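Local coordinates for cortical-lytic enzyme (Bacillus cereus, PDB 4S3J), which cleaves partially degraded cortex peptidoglycan as an N-acetylglucosaminidase during spore germination, recognising the muramic acid delta-lactam residues peculiar to spores, at residues A[26-29]-A[30-34]; A[56-59]-A[60-63]; A[359-363]-A[364-368]; A[372-375]-A[376-380]; A[383-386]-A[387-391]. All blocks are in the same frame, centred on the assembly; numbering follows the deposited sequence.

Contact 1: residues A[26-29]-A[30-34]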
loop_
_atom_site.group_PDB
_atom_site.type_symbol
_atom_site.label_atom_id
_atom_site.label_comp_id
_atom_site.label_asym_id
_atom_site.label_seq_id
_atom_site.Cartn_x
_atom_site.Cartn_y
_atom_site.Cartn_z
ATOM N N ASP A 26 7.722 -26.611 6.633
ATOM C CA ASP A 26 8.078 -25.536 7.546
ATOM C C ASP A 26 8.298 -24.232 6.775
ATOM O O ASP A 26 7.902 -23.173 7.231
ATOM C CB ASP A 26 9.341 -25.902 8.332
ATOM C CG ASP A 26 9.070 -26.863 9.487
ATOM O OD1 ASP A 26 7.892 -27.118 9.817
ATOM O OD2 ASP A 26 10.056 -27.359 10.070
ATOM N N GLU A 27 8.912 -24.327 5.600
ATOM C CA GLU A 27 9.173 -23.147 4.776
ATOM C C GLU A 27 7.886 -22.492 4.277
ATOM O O GLU A 27 7.736 -21.273 4.322
ATOM C CB GLU A 27 10.044 -23.551 3.598
ATOM C CG GLU A 27 10.660 -22.416 2.830
ATOM C CD GLU A 27 11.863 -22.876 2.031
ATOM O OE1 GLU A 27 12.811 -23.408 2.646
ATOM O OE2 GLU A 27 11.854 -22.720 0.794
ATOM N N ILE A 28 6.943 -23.311 3.816
ATOM C CA ILE A 28 5.651 -22.797 3.368
ATOM C C ILE A 28 4.892 -22.120 4.517
ATOM O O ILE A 28 4.309 -21.040 4.355
ATOM C CB ILE A 28 4.807 -23.917 2.767
ATOM C CG1 ILE A 28 5.499 -24.454 1.503
ATOM C CG2 ILE A 28 3.383 -23.425 2.438
ATOM C CD1 ILE A 28 4.799 -25.633 0.844
ATOM N N VAL A 29 4.912 -22.745 5.690
ATOM C CA VAL A 29 4.241 -22.180 6.847
ATOM C C VAL A 29 4.882 -20.825 7.209
ATOM O O VAL A 29 4.174 -19.847 7.424
ATOM C CB VAL A 29 4.303 -23.147 8.064
ATOM C CG1 VAL A 29 3.890 -22.446 9.336
ATOM C CG2 VAL A 29 3.420 -24.375 7.823
ATOM N N LYS A 30 6.212 -20.766 7.248
ATOM C CA LYS A 30 6.891 -19.540 7.665
ATOM C C LYS A 30 6.668 -18.416 6.667
ATOM O O LYS A 30 6.314 -17.305 7.063
ATOM C CB LYS A 30 8.396 -19.778 7.845
ATOM C CG LYS A 30 9.139 -18.533 8.376
ATOM C CD LYS A 30 10.660 -18.645 8.305
ATOM C CE LYS A 30 11.229 -19.470 9.452
ATOM N NZ LYS A 30 11.171 -18.732 10.755
ATOM N N ASP A 31 6.886 -18.698 5.386
ATOM C CA ASP A 31 6.787 -17.670 4.351
ATOM C C ASP A 31 5.399 -17.073 4.222
ATOM O O ASP A 31 5.249 -15.941 3.757
ATOM C CB ASP A 31 7.202 -18.224 2.990
ATOM C CG ASP A 31 8.674 -18.571 2.917
ATOM O OD1 ASP A 31 9.444 -18.115 3.790
ATOM O OD2 ASP A 31 9.067 -19.262 1.957
ATOM N N ASN A 32 4.383 -17.832 4.601
ATOM C CA ASN A 32 3.010 -17.393 4.433
ATOM C C ASN A 32 2.305 -17.063 5.745
ATOM O O ASN A 32 1.084 -16.847 5.751
ATOM C CB ASN A 32 2.247 -18.471 3.670
ATOM C CG ASN A 32 2.733 -18.598 2.247
ATOM O OD1 ASN A 32 2.367 -17.812 1.388
ATOM N ND2 ASN A 32 3.580 -19.591 1.994
ATOM N N GLY A 33 3.066 -17.070 6.837
ATOM C CA GLY A 33 2.523 -16.722 8.142
ATOM C C GLY A 33 1.352 -17.600 8.523
ATOM O O GLY A 33 0.358 -17.134 9.078
ATOM N N LEU A 34 1.452 -18.885 8.207
ATOM C CA LEU A 34 0.372 -19.782 8.511
ATOM C C LEU A 34 0.413 -20.269 9.946
ATOM O O LEU A 34 1.471 -20.352 10.562
ATOM C CB LEU A 34 0.418 -21.011 7.602
ATOM C CG LEU A 34 0.446 -20.731 6.102
ATOM C CD1 LEU A 34 0.576 -22.050 5.327
ATOM C CD2 LEU A 34 -0.805 -20.012 5.674
#
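Asn32, just past the last turn of helix 25-31, folds its side chain back onto Ile28. Its CB lies 3.4 Å from Ile28 O. With CG beside its own backbone N (chi1 -67°), the amide is carried alongside the Ile28 side chain, and ND2 comes 3.9 Å from Ile28 CG2. At the tip, ND2 donates to Ile28 O over 2.9 Å, nearly straight at 167° and on a lone pair in the carbonyl plane; Asn32 N gives the same oxygen a second, more bent bond. The other end of the amide, OD1, accepts from Ile47 N of strand 45-49 and from Gln416 NE2. Immediately after Asn32 the helix closes with a Schellman motif: Gly33, at positive phi, is the C-prime residue, and Leu34 N reaches back to Val29 O at 3.0 Å. Leu34 CB then rests 4.1 Å from Val29 CG1, while CD1 reaches Ile28 CG2. On another side, Glu27 and Asp31 run side by side, OE2 4.6 Å from OD2, where their like charges probably disfavour each other mildly. Ile28 O is thus held by two donors of one asparagine and Val29 O by the reversed backbone at Leu34, while the Asn32 amide ties this LysM helix to its sheet.

Contact 2: residues A[56-59]-A[60-63]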
loop_
_atom_site.group_PDB
_atom_site.type_symbol
_atom_site.label_atom_id
_atom_site.label_comp_id
_atom_site.label_asym_id
_atom_site.label_seq_id
_atom_site.Cartn_x
_atom_site.Cartn_y
_atom_site.Cartn_z
ATOM N N TYR A 56 6.048 -22.536 -12.618
ATOM C CA TYR A 56 4.884 -23.307 -13.049
ATOM C C TYR A 56 3.699 -22.370 -13.245
ATOM O O TYR A 56 3.282 -21.645 -12.340
ATOM C CB TYR A 56 4.569 -24.420 -12.045
ATOM C CG TYR A 56 5.718 -25.396 -11.967
ATOM C CD1 TYR A 56 5.892 -26.376 -12.934
ATOM C CD2 TYR A 56 6.660 -25.308 -10.960
ATOM C CE1 TYR A 56 6.965 -27.240 -12.889
ATOM C CE2 TYR A 56 7.728 -26.170 -10.902
ATOM C CZ TYR A 56 7.882 -27.127 -11.878
ATOM O OH TYR A 56 8.947 -27.997 -11.831
ATOM N N VAL A 57 3.175 -22.391 -14.460
ATOM C CA VAL A 57 2.160 -21.440 -14.895
ATOM C C VAL A 57 0.897 -21.493 -14.028
ATOM O O VAL A 57 0.401 -22.563 -13.642
ATOM C CB VAL A 57 1.819 -21.688 -16.401
ATOM C CG1 VAL A 57 0.561 -20.946 -16.825
ATOM C CG2 VAL A 57 3.009 -21.304 -17.296
ATOM N N GLN A 58 0.416 -20.310 -13.686
ATOM C CA GLN A 58 -0.766 -20.140 -12.848
ATOM C C GLN A 58 -1.976 -19.671 -13.663
ATOM O O GLN A 58 -1.819 -19.127 -14.750
ATOM C CB GLN A 58 -0.468 -19.123 -11.745
ATOM C CG GLN A 58 0.639 -19.547 -10.807
ATOM C CD GLN A 58 0.301 -20.818 -10.094
ATOM O OE1 GLN A 58 -0.699 -20.882 -9.364
ATOM N NE2 GLN A 58 1.102 -21.870 -10.324
ATOM N N PRO A 59 -3.182 -19.833 -13.108
ATOM C CA PRO A 59 -4.370 -19.344 -13.819
ATOM C C PRO A 59 -4.282 -17.869 -14.199
ATOM O O PRO A 59 -3.943 -17.004 -13.372
ATOM C CB PRO A 59 -5.503 -19.588 -12.822
ATOM C CG PRO A 59 -5.000 -20.692 -11.923
ATOM C CD PRO A 59 -3.513 -20.550 -11.861
ATOM N N GLY A 60 -4.590 -17.585 -15.465
ATOM C CA GLY A 60 -4.571 -16.230 -15.995
ATOM C C GLY A 60 -3.212 -15.697 -16.436
ATOM O O GLY A 60 -3.112 -14.596 -16.983
ATOM N N ASP A 61 -2.153 -16.475 -16.241
ATOM C CA ASP A 61 -0.819 -16.030 -16.633
ATOM C C ASP A 61 -0.710 -15.814 -18.141
ATOM O O ASP A 61 -1.372 -16.479 -18.941
ATOM C CB ASP A 61 0.243 -17.062 -16.240
ATOM C CG ASP A 61 0.862 -16.814 -14.877
ATOM O OD1 ASP A 61 0.791 -15.690 -14.339
ATOM O OD2 ASP A 61 1.439 -17.778 -14.341
ATOM N N SER A 62 0.184 -14.902 -18.499
ATOM C CA SER A 62 0.633 -14.701 -19.861
ATOM C C SER A 62 2.137 -14.592 -19.806
ATOM O O SER A 62 2.701 -14.340 -18.734
ATOM C CB SER A 62 0.019 -13.434 -20.449
ATOM O OG SER A 62 0.454 -12.288 -19.717
ATOM N N LEU A 63 2.806 -14.772 -20.938
ATOM C CA LEU A 63 4.244 -14.584 -20.955
ATOM C C LEU A 63 4.579 -13.146 -20.616
ATOM O O LEU A 63 5.541 -12.883 -19.919
ATOM C CB LEU A 63 4.837 -14.977 -22.306
ATOM C CG LEU A 63 4.909 -16.469 -22.630
ATOM C CD1 LEU A 63 5.507 -16.655 -24.026
ATOM C CD2 LEU A 63 5.736 -17.243 -21.595
#
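Asp61 reaches back across a tight turn to the backbone of Gln58. Two hydrogen bonds join the segments. Asp61 N donates to Gln58 O over 3.1 Å, closing a type II beta turn whose third residue, Gly60, has positive phi. The carboxylate returns the favour: OD2 accepts from Gln58 N at 2.8 Å and 165°, the donor standing above the carboxylate plane, 41° out of it. The same oxygen also takes a bond from Tyr55 OH. A third bond stays within residues 56-59, where the Gln58 chain, bent at chi2 (-61°), curls back to put NE2 3.0 Å from Tyr56 O; its OE1 accepts from Thr7 N. Apolar contact is slight: Val57 CG1 meets Asp61 CB at 3.9 Å, the two side chains passing antiparallel. With both the N-H and the C=O of Gln58 held by one aspartate, the turn within the loop between strand 54-56 and helix 63-70 of this LysM domain is pinned by two bonds, and an N-H and a hydroxyl probably help to offset the negative charge on Asp61 OD2.

Contact 3: residues A[359-363]-A[364-368]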
loop_
_atom_site.group_PDB
_atom_site.type_symbol
_atom_site.label_atom_id
_atom_site.label_comp_id
_atom_site.label_asym_id
_atom_site.label_seq_id
_atom_site.Cartn_x
_atom_site.Cartn_y
_atom_site.Cartn_z
ATOM N N ILE A 359 -11.895 -19.071 -2.063
ATOM C CA ILE A 359 -11.586 -17.699 -2.449
ATOM C C ILE A 359 -11.589 -17.627 -3.968
ATOM O O ILE A 359 -10.941 -18.432 -4.643
ATOM C CB ILE A 359 -10.227 -17.262 -1.891
ATOM C CG1 ILE A 359 -10.262 -17.215 -0.356
ATOM C CG2 ILE A 359 -9.821 -15.902 -2.450
ATOM C CD1 ILE A 359 -8.937 -17.296 0.292
ATOM N N ARG A 360 -12.361 -16.695 -4.510
ATOM C CA ARG A 360 -12.441 -16.448 -5.935
ATOM C C ARG A 360 -11.577 -15.249 -6.301
ATOM O O ARG A 360 -11.174 -14.483 -5.431
ATOM C CB ARG A 360 -13.881 -16.200 -6.348
ATOM C CG ARG A 360 -14.748 -17.455 -6.285
ATOM C CD ARG A 360 -16.029 -17.199 -5.580
ATOM N NE ARG A 360 -16.853 -16.221 -6.273
ATOM C CZ ARG A 360 -17.781 -15.467 -5.681
ATOM N NH1 ARG A 360 -18.475 -14.597 -6.404
ATOM N NH2 ARG A 360 -18.009 -15.564 -4.370
ATOM N N TYR A 361 -11.289 -15.093 -7.590
ATOM C CA TYR A 361 -10.444 -13.988 -8.058
ATOM C C TYR A 361 -11.055 -13.280 -9.262
ATOM O O TYR A 361 -11.392 -13.895 -10.256
ATOM C CB TYR A 361 -9.056 -14.500 -8.414
ATOM C CG TYR A 361 -8.032 -13.400 -8.531
ATOM C CD1 TYR A 361 -7.416 -12.877 -7.402
ATOM C CD2 TYR A 361 -7.711 -12.854 -9.772
ATOM C CE1 TYR A 361 -6.479 -11.865 -7.506
ATOM C CE2 TYR A 361 -6.775 -11.825 -9.886
ATOM C CZ TYR A 361 -6.163 -11.338 -8.755
ATOM O OH TYR A 361 -5.241 -10.311 -8.842
ATOM N N ASP A 362 -11.230 -11.974 -9.124
ATOM C CA ASP A 362 -11.764 -11.128 -10.190
ATOM C C ASP A 362 -10.595 -10.638 -11.047
ATOM O O ASP A 362 -9.786 -9.838 -10.588
ATOM C CB ASP A 362 -12.560 -9.964 -9.568
ATOM C CG ASP A 362 -13.189 -9.034 -10.603
ATOM O OD1 ASP A 362 -12.623 -8.816 -11.675
ATOM O OD2 ASP A 362 -14.283 -8.502 -10.335
ATOM N N PHE A 363 -10.486 -11.146 -12.275
ATOM C CA PHE A 363 -9.340 -10.820 -13.133
ATOM C C PHE A 363 -9.426 -9.430 -13.771
ATOM O O PHE A 363 -8.426 -8.932 -14.295
ATOM C CB PHE A 363 -9.198 -11.892 -14.217
ATOM C CG PHE A 363 -8.673 -13.196 -13.688
ATOM C CD1 PHE A 363 -9.536 -14.148 -13.169
ATOM C CD2 PHE A 363 -7.314 -13.456 -13.663
ATOM C CE1 PHE A 363 -9.054 -15.327 -12.653
ATOM C CE2 PHE A 363 -6.832 -14.636 -13.143
ATOM C CZ PHE A 363 -7.689 -15.567 -12.643
ATOM N N THR A 364 -10.600 -8.807 -13.740
ATOM C CA THR A 364 -10.751 -7.433 -14.219
ATOM C C THR A 364 -10.313 -6.430 -13.150
ATOM O O THR A 364 -9.488 -5.552 -13.416
ATOM C CB THR A 364 -12.199 -7.169 -14.670
ATOM O OG1 THR A 364 -12.502 -8.072 -15.742
ATOM C CG2 THR A 364 -12.383 -5.736 -15.166
ATOM N N ALA A 365 -10.860 -6.545 -11.946
ATOM C CA ALA A 365 -10.419 -5.721 -10.837
ATOM C C ALA A 365 -9.021 -6.076 -10.360
ATOM O O ALA A 365 -8.343 -5.227 -9.779
ATOM C CB ALA A 365 -11.402 -5.846 -9.672
ATOM N N GLN A 366 -8.611 -7.325 -10.591
ATOM C CA GLN A 366 -7.428 -7.951 -9.983
ATOM C C GLN A 366 -7.545 -7.896 -8.462
ATOM O O GLN A 366 -6.877 -7.107 -7.797
ATOM C CB GLN A 366 -6.115 -7.306 -10.485
ATOM C CG GLN A 366 -5.782 -7.632 -11.957
ATOM C CD GLN A 366 -5.297 -9.056 -12.156
ATOM O OE1 GLN A 366 -4.482 -9.562 -11.382
ATOM N NE2 GLN A 366 -5.776 -9.701 -13.210
ATOM N N ALA A 367 -8.455 -8.718 -7.930
ATOM C CA ALA A 367 -8.693 -8.790 -6.496
ATOM C C ALA A 367 -9.408 -10.074 -6.089
ATOM O O ALA A 367 -10.291 -10.558 -6.822
ATOM C CB ALA A 367 -9.505 -7.613 -6.039
ATOM N N PRO A 368 -9.028 -10.624 -4.928
ATOM C CA PRO A 368 -9.710 -11.804 -4.387
ATOM C C PRO A 368 -10.970 -11.424 -3.629
ATOM O O PRO A 368 -11.063 -10.328 -3.069
ATOM C CB PRO A 368 -8.672 -12.397 -3.446
ATOM C CG PRO A 368 -7.940 -11.173 -2.927
ATOM C CD PRO A 368 -7.857 -10.243 -4.106
#
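Residues 359-363 and 364-368 run antiparallel, 162° apart end to end, and form a short hairpin. Asp362 and Ala367 are a hydrogen-bonded pair, with Asp362 N 2.9 Å from Ala367 O; Tyr361 and Pro368 are the adjoining non-hydrogen-bonded pair. Gln366 and Ala367 both face Asp362, a G1 beta bulge, with Gln366 at positive phi. Inside the turn Asp362 OD1 accepts a 165° bond from Ala365 N, which comes from above the carboxylate plane, and a weak one from Thr364 N. The Tyr361 ring, its CG trans to the backbone N (chi1 -164°), folds over the second strand so that Ala367 N lies over one face. Its OH donates to Gln366 OE1 at 2.8 Å, above the amide carbonyl plane, while Gln366 NE2 turns to Phe363 O at 3.0 Å; the amide is thus fixed at both ends, and Ser392 OG adds a bond to OE1. Helix 387-400 packs on Tyr361 and Pro368 through Ser389, while Trp383 of strand 379-383 touches Asp362 and Ala367 on the other face.

Contact 4: residues A[372-375]-A[376-380]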
loop_
_atom_site.group_PDB
_atom_site.type_symbol
_atom_site.label_atom_id
_atom_site.label_comp_id
_atom_site.label_asym_id
_atom_site.label_seq_id
_atom_site.Cartn_x
_atom_site.Cartn_y
_atom_site.Cartn_z
ATOM N N TYR A 372 -20.121 -15.725 2.046
ATOM C CA TYR A 372 -20.411 -16.792 2.997
ATOM C C TYR A 372 -21.667 -16.474 3.799
ATOM O O TYR A 372 -22.125 -15.332 3.792
ATOM C CB TYR A 372 -19.220 -17.014 3.933
ATOM C CG TYR A 372 -18.923 -15.930 4.955
ATOM C CD1 TYR A 372 -19.511 -15.953 6.217
ATOM C CD2 TYR A 372 -18.024 -14.898 4.676
ATOM C CE1 TYR A 372 -19.221 -14.966 7.179
ATOM C CE2 TYR A 372 -17.726 -13.908 5.634
ATOM C CZ TYR A 372 -18.329 -13.954 6.887
ATOM O OH TYR A 372 -18.053 -12.981 7.852
ATOM N N PHE A 373 -22.223 -17.487 4.470
ATOM C CA PHE A 373 -23.288 -17.280 5.459
ATOM C C PHE A 373 -22.753 -17.504 6.861
ATOM O O PHE A 373 -22.066 -18.503 7.107
ATOM C CB PHE A 373 -24.478 -18.219 5.229
ATOM C CG PHE A 373 -25.307 -17.863 4.055
ATOM C CD1 PHE A 373 -26.231 -16.849 4.138
ATOM C CD2 PHE A 373 -25.189 -18.562 2.866
ATOM C CE1 PHE A 373 -26.997 -16.495 3.042
ATOM C CE2 PHE A 373 -25.947 -18.208 1.770
ATOM C CZ PHE A 373 -26.859 -17.194 1.859
ATOM N N ASP A 374 -23.060 -16.596 7.788
ATOM C CA ASP A 374 -22.651 -16.812 9.165
ATOM C C ASP A 374 -23.680 -17.689 9.899
ATOM O O ASP A 374 -24.669 -18.145 9.308
ATOM C CB ASP A 374 -22.408 -15.466 9.907
ATOM C CG ASP A 374 -23.655 -14.601 10.059
ATOM O OD1 ASP A 374 -24.787 -15.122 10.057
ATOM O OD2 ASP A 374 -23.480 -13.359 10.198
ATOM N N GLU A 375 -23.413 -17.919 11.180
ATOM C CA GLU A 375 -24.209 -18.816 12.016
ATOM C C GLU A 375 -25.651 -18.330 12.190
ATOM O O GLU A 375 -26.545 -19.105 12.559
ATOM C CB GLU A 375 -23.548 -18.947 13.398
ATOM C CG GLU A 375 -22.112 -19.474 13.394
ATOM C CD GLU A 375 -21.040 -18.370 13.339
ATOM O OE1 GLU A 375 -21.250 -17.305 12.706
ATOM O OE2 GLU A 375 -19.967 -18.574 13.950
ATOM N N ASN A 376 -25.883 -17.035 11.971
ATOM C CA ASN A 376 -27.235 -16.489 12.052
ATOM C C ASN A 376 -27.918 -16.464 10.694
ATOM O O ASN A 376 -29.023 -15.938 10.571
ATOM C CB ASN A 376 -27.245 -15.073 12.641
ATOM C CG ASN A 376 -26.791 -15.035 14.086
ATOM O OD1 ASN A 376 -26.856 -16.034 14.794
ATOM N ND2 ASN A 376 -26.416 -13.855 14.551
ATOM N N GLY A 377 -27.256 -17.004 9.665
ATOM C CA GLY A 377 -27.840 -17.030 8.338
ATOM C C GLY A 377 -27.744 -15.743 7.564
ATOM O O GLY A 377 -28.479 -15.541 6.614
ATOM N N VAL A 378 -26.893 -14.835 8.016
ATOM C CA VAL A 378 -26.713 -13.569 7.318
ATOM C C VAL A 378 -25.615 -13.748 6.270
ATOM O O VAL A 378 -24.564 -14.328 6.578
ATOM C CB VAL A 378 -26.363 -12.429 8.309
ATOM C CG1 VAL A 378 -26.074 -11.134 7.576
ATOM C CG2 VAL A 378 -27.507 -12.232 9.315
ATOM N N GLN A 379 -25.857 -13.285 5.041
ATOM C CA GLN A 379 -24.831 -13.357 3.992
ATOM C C GLN A 379 -23.801 -12.238 4.139
ATOM O O GLN A 379 -24.167 -11.092 4.454
ATOM C CB GLN A 379 -25.462 -13.285 2.603
ATOM C CG GLN A 379 -24.424 -13.569 1.524
ATOM C CD GLN A 379 -24.916 -13.521 0.085
ATOM O OE1 GLN A 379 -24.103 -13.616 -0.837
ATOM N NE2 GLN A 379 -26.224 -13.400 -0.122
ATOM N N HIS A 380 -22.529 -12.579 3.942
ATOM C CA HIS A 380 -21.424 -11.618 3.906
ATOM C C HIS A 380 -20.717 -11.674 2.549
ATOM O O HIS A 380 -20.669 -12.734 1.906
ATOM C CB HIS A 380 -20.391 -11.923 4.984
ATOM C CG HIS A 380 -20.881 -11.798 6.397
ATOM N ND1 HIS A 380 -20.315 -10.927 7.305
ATOM C CD2 HIS A 380 -21.822 -12.493 7.081
ATOM C CE1 HIS A 380 -20.898 -11.061 8.474
ATOM N NE2 HIS A 380 -21.826 -12.010 8.372
#
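His380 and Tyr372 lie ring on ring near the turn end of a hairpin, in an offset stack with centroids 4.4 Å apart and planes 10° from parallel. His380 CB sits over the same tyrosine face, 3.6 Å from the ring centroid, a CH-pi contact, and the phenol oxygen lies above the imidazole towards its rim. Tyr372 reaches this place with CG between its backbone N and carbonyl carbon (chi1 70°). Beneath the rings the two residues are a hydrogen-bonded antiparallel pair, His380 N donating to Tyr372 O at 2.8 Å and Tyr372 N to His380 O. Strands 367-373 and 379-383 meet here in a beta hairpin whose end is a type I turn from Asp374 to Gly377, with Gly377 at positive phi. Asp374 governs that turn. Its OD1 takes bonds from Asn376 N and Val378 N, each 2.9 Å away, arriving from opposite faces of the carboxylate plane. Its OD2 accepts from His380 NE2 at 2.8 Å, lying in the imidazole plane although the donor stands above the carboxylate. With ND1 engaged by Asp328 OD1, the imidazole is held on both nitrogens, an arrangement that would probably favour its protonated form; Asp328 OD2 takes up Tyr372 OH. On the reverse side of the hairpin, Gln379 CB packs against Phe373 CE1 at 3.6 Å, and Gln379 OE1 turns to Asn371 ND2.

Contact 5: residues A[383-386]-A[387-391]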
loop_
_atom_site.group_PDB
_atom_site.type_symbol
_atom_site.label_atom_id
_atom_site.label_comp_id
_atom_site.label_asym_id
_atom_site.label_seq_id
_atom_site.Cartn_x
_atom_site.Cartn_y
_atom_site.Cartn_z
ATOM N N TRP A 383 -14.072 -8.514 0.117
ATOM C CA TRP A 383 -13.056 -8.170 -0.889
ATOM C C TRP A 383 -11.780 -7.837 -0.122
ATOM O O TRP A 383 -11.858 -7.187 0.913
ATOM C CB TRP A 383 -13.499 -6.987 -1.760
ATOM C CG TRP A 383 -14.595 -7.353 -2.699
ATOM C CD1 TRP A 383 -15.932 -7.395 -2.429
ATOM C CD2 TRP A 383 -14.444 -7.760 -4.062
ATOM N NE1 TRP A 383 -16.628 -7.801 -3.545
ATOM C CE2 TRP A 383 -15.745 -8.019 -4.568
ATOM C CE3 TRP A 383 -13.343 -7.920 -4.910
ATOM C CZ2 TRP A 383 -15.958 -8.474 -5.870
ATOM C CZ3 TRP A 383 -13.564 -8.335 -6.208
ATOM C CH2 TRP A 383 -14.857 -8.606 -6.676
ATOM N N PHE A 384 -10.627 -8.317 -0.586
ATOM C CA PHE A 384 -9.408 -8.108 0.183
ATOM C C PHE A 384 -8.176 -8.085 -0.726
ATOM O O PHE A 384 -8.316 -7.896 -1.937
ATOM C CB PHE A 384 -9.316 -9.152 1.329
ATOM C CG PHE A 384 -9.079 -10.565 0.907
ATOM C CD1 PHE A 384 -10.094 -11.336 0.325
ATOM C CD2 PHE A 384 -7.855 -11.156 1.164
ATOM C CE1 PHE A 384 -9.836 -12.670 -0.058
ATOM C CE2 PHE A 384 -7.594 -12.479 0.770
ATOM C CZ PHE A 384 -8.594 -13.239 0.200
ATOM N N GLU A 385 -6.988 -8.192 -0.136
ATOM C CA GLU A 385 -5.735 -8.139 -0.882
ATOM C C GLU A 385 -4.976 -9.434 -0.662
ATOM O O GLU A 385 -4.929 -9.933 0.471
ATOM C CB GLU A 385 -4.881 -6.967 -0.425
ATOM C CG GLU A 385 -5.508 -5.583 -0.586
ATOM C CD GLU A 385 -5.602 -5.155 -2.045
ATOM O OE1 GLU A 385 -4.735 -5.566 -2.860
ATOM O OE2 GLU A 385 -6.560 -4.434 -2.382
ATOM N N ASP A 386 -4.355 -9.982 -1.716
ATOM C CA ASP A 386 -3.488 -11.147 -1.537
ATOM C C ASP A 386 -2.291 -11.080 -2.483
ATOM O O ASP A 386 -2.090 -10.075 -3.177
ATOM C CB ASP A 386 -4.244 -12.489 -1.705
ATOM C CG ASP A 386 -4.656 -12.811 -3.149
ATOM O OD1 ASP A 386 -4.242 -12.130 -4.110
ATOM O OD2 ASP A 386 -5.402 -13.816 -3.316
ATOM N N ALA A 387 -1.482 -12.146 -2.501
ATOM C CA ALA A 387 -0.231 -12.109 -3.248
ATOM C C ALA A 387 -0.436 -11.847 -4.747
ATOM O O ALA A 387 0.400 -11.184 -5.394
ATOM C CB ALA A 387 0.547 -13.406 -3.035
ATOM N N ARG A 388 -1.527 -12.368 -5.302
ATOM C CA ARG A 388 -1.803 -12.196 -6.723
ATOM C C ARG A 388 -2.017 -10.727 -7.070
ATOM O O ARG A 388 -1.429 -10.222 -8.042
ATOM C CB ARG A 388 -3.032 -13.008 -7.146
ATOM C CG ARG A 388 -2.801 -14.523 -7.054
ATOM C CD ARG A 388 -4.079 -15.316 -7.224
ATOM N NE ARG A 388 -5.018 -15.113 -6.116
ATOM C CZ ARG A 388 -6.128 -15.826 -5.936
ATOM N NH1 ARG A 388 -6.438 -16.798 -6.785
ATOM N NH2 ARG A 388 -6.924 -15.570 -4.901
ATOM N N SER A 389 -2.887 -10.050 -6.313
ATOM C CA SER A 389 -3.250 -8.679 -6.674
ATOM C C SER A 389 -2.097 -7.735 -6.339
ATOM O O SER A 389 -1.840 -6.793 -7.087
ATOM C CB SER A 389 -4.617 -8.223 -6.035
ATOM O OG SER A 389 -4.837 -8.225 -4.587
ATOM N N ILE A 390 -1.348 -7.995 -5.278
ATOM C CA ILE A 390 -0.171 -7.157 -4.999
ATOM C C ILE A 390 0.885 -7.323 -6.108
ATOM O O ILE A 390 1.501 -6.347 -6.544
ATOM C CB ILE A 390 0.447 -7.471 -3.617
ATOM C CG1 ILE A 390 -0.488 -6.965 -2.510
ATOM C CG2 ILE A 390 1.808 -6.817 -3.446
ATOM C CD1 ILE A 390 -0.599 -5.415 -2.430
ATOM N N GLN A 391 1.082 -8.540 -6.611
ATOM C CA GLN A 391 1.991 -8.711 -7.749
ATOM C C GLN A 391 1.507 -7.928 -8.974
ATOM O O GLN A 391 2.318 -7.303 -9.668
ATOM C CB GLN A 391 2.173 -10.195 -8.080
ATOM C CG GLN A 391 3.229 -10.472 -9.154
ATOM C CD GLN A 391 4.617 -10.004 -8.761
ATOM O OE1 GLN A 391 5.223 -10.525 -7.822
ATOM N NE2 GLN A 391 5.121 -8.986 -9.461
#
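Glu385 and Asp386, ending the loop after strand 379-383, meet the first turn of helix 387-400. Just before them, Phe384 packs on Pro368 and Phe370 of strand 367-373. Glu385, bent at chi2, brings OE1 to Ser389 OG, whose hydroxyl donates to it at 3.2 Å from above the carboxylate plane; OE2 is held by Asn323 ND2. Asp386 does most of the work. Its backbone O receives Ile390 N at 3.0 Å in a nearly linear bond (170°), the first of the helical pattern. A chi1 of 71° swings the carboxylate over the open N-H groups, and OD1 takes weak bonds from Arg388 N and Ser389 N. OD2 faces the other way, to the guanidinium edge of Arg388: NE and NH2, at 3.1 and 2.8 Å, both grip this one atom side-on, and the carboxylate and guanidinium planes are 42° apart. The salt bridge fixes the rotation of the carboxylate, and the N-terminal end of the helix would probably further stabilise its negative charge. In return Ser389 OG accepts a long, weak bond from Asp386 N. Asp386 as N-cap and Ser389 three residues on make a capping box, here starting helix 387-400, which packs beside helix 415-424.

Overall arrangement
Contacts 3, 4 and 5 follow one another within the glycosyl hydrolase family 18 region, whereas contacts 1 and 2 belong to separate LysM domains, their centres 23 Å apart. Contacts 3 and 5, centres 8 Å apart, pack directly: Tyr361 OH lies 3.4 Å from Ser389 CA, and Tyr361 CD1 is 3.5 Å from Arg388 NE. Contact 4 lies at the far end of strand 367-373, its centre 22 Å from that of contact 3. The second LysM domain meets the enzyme domain where Phe363 CE2 comes 3.7 Å from Pro59 O, joining contacts 2 and 3; contact 1 comes within about 7 Å of contact 5 (nearest atoms). All five lie away from Glu220, the probable proton donor.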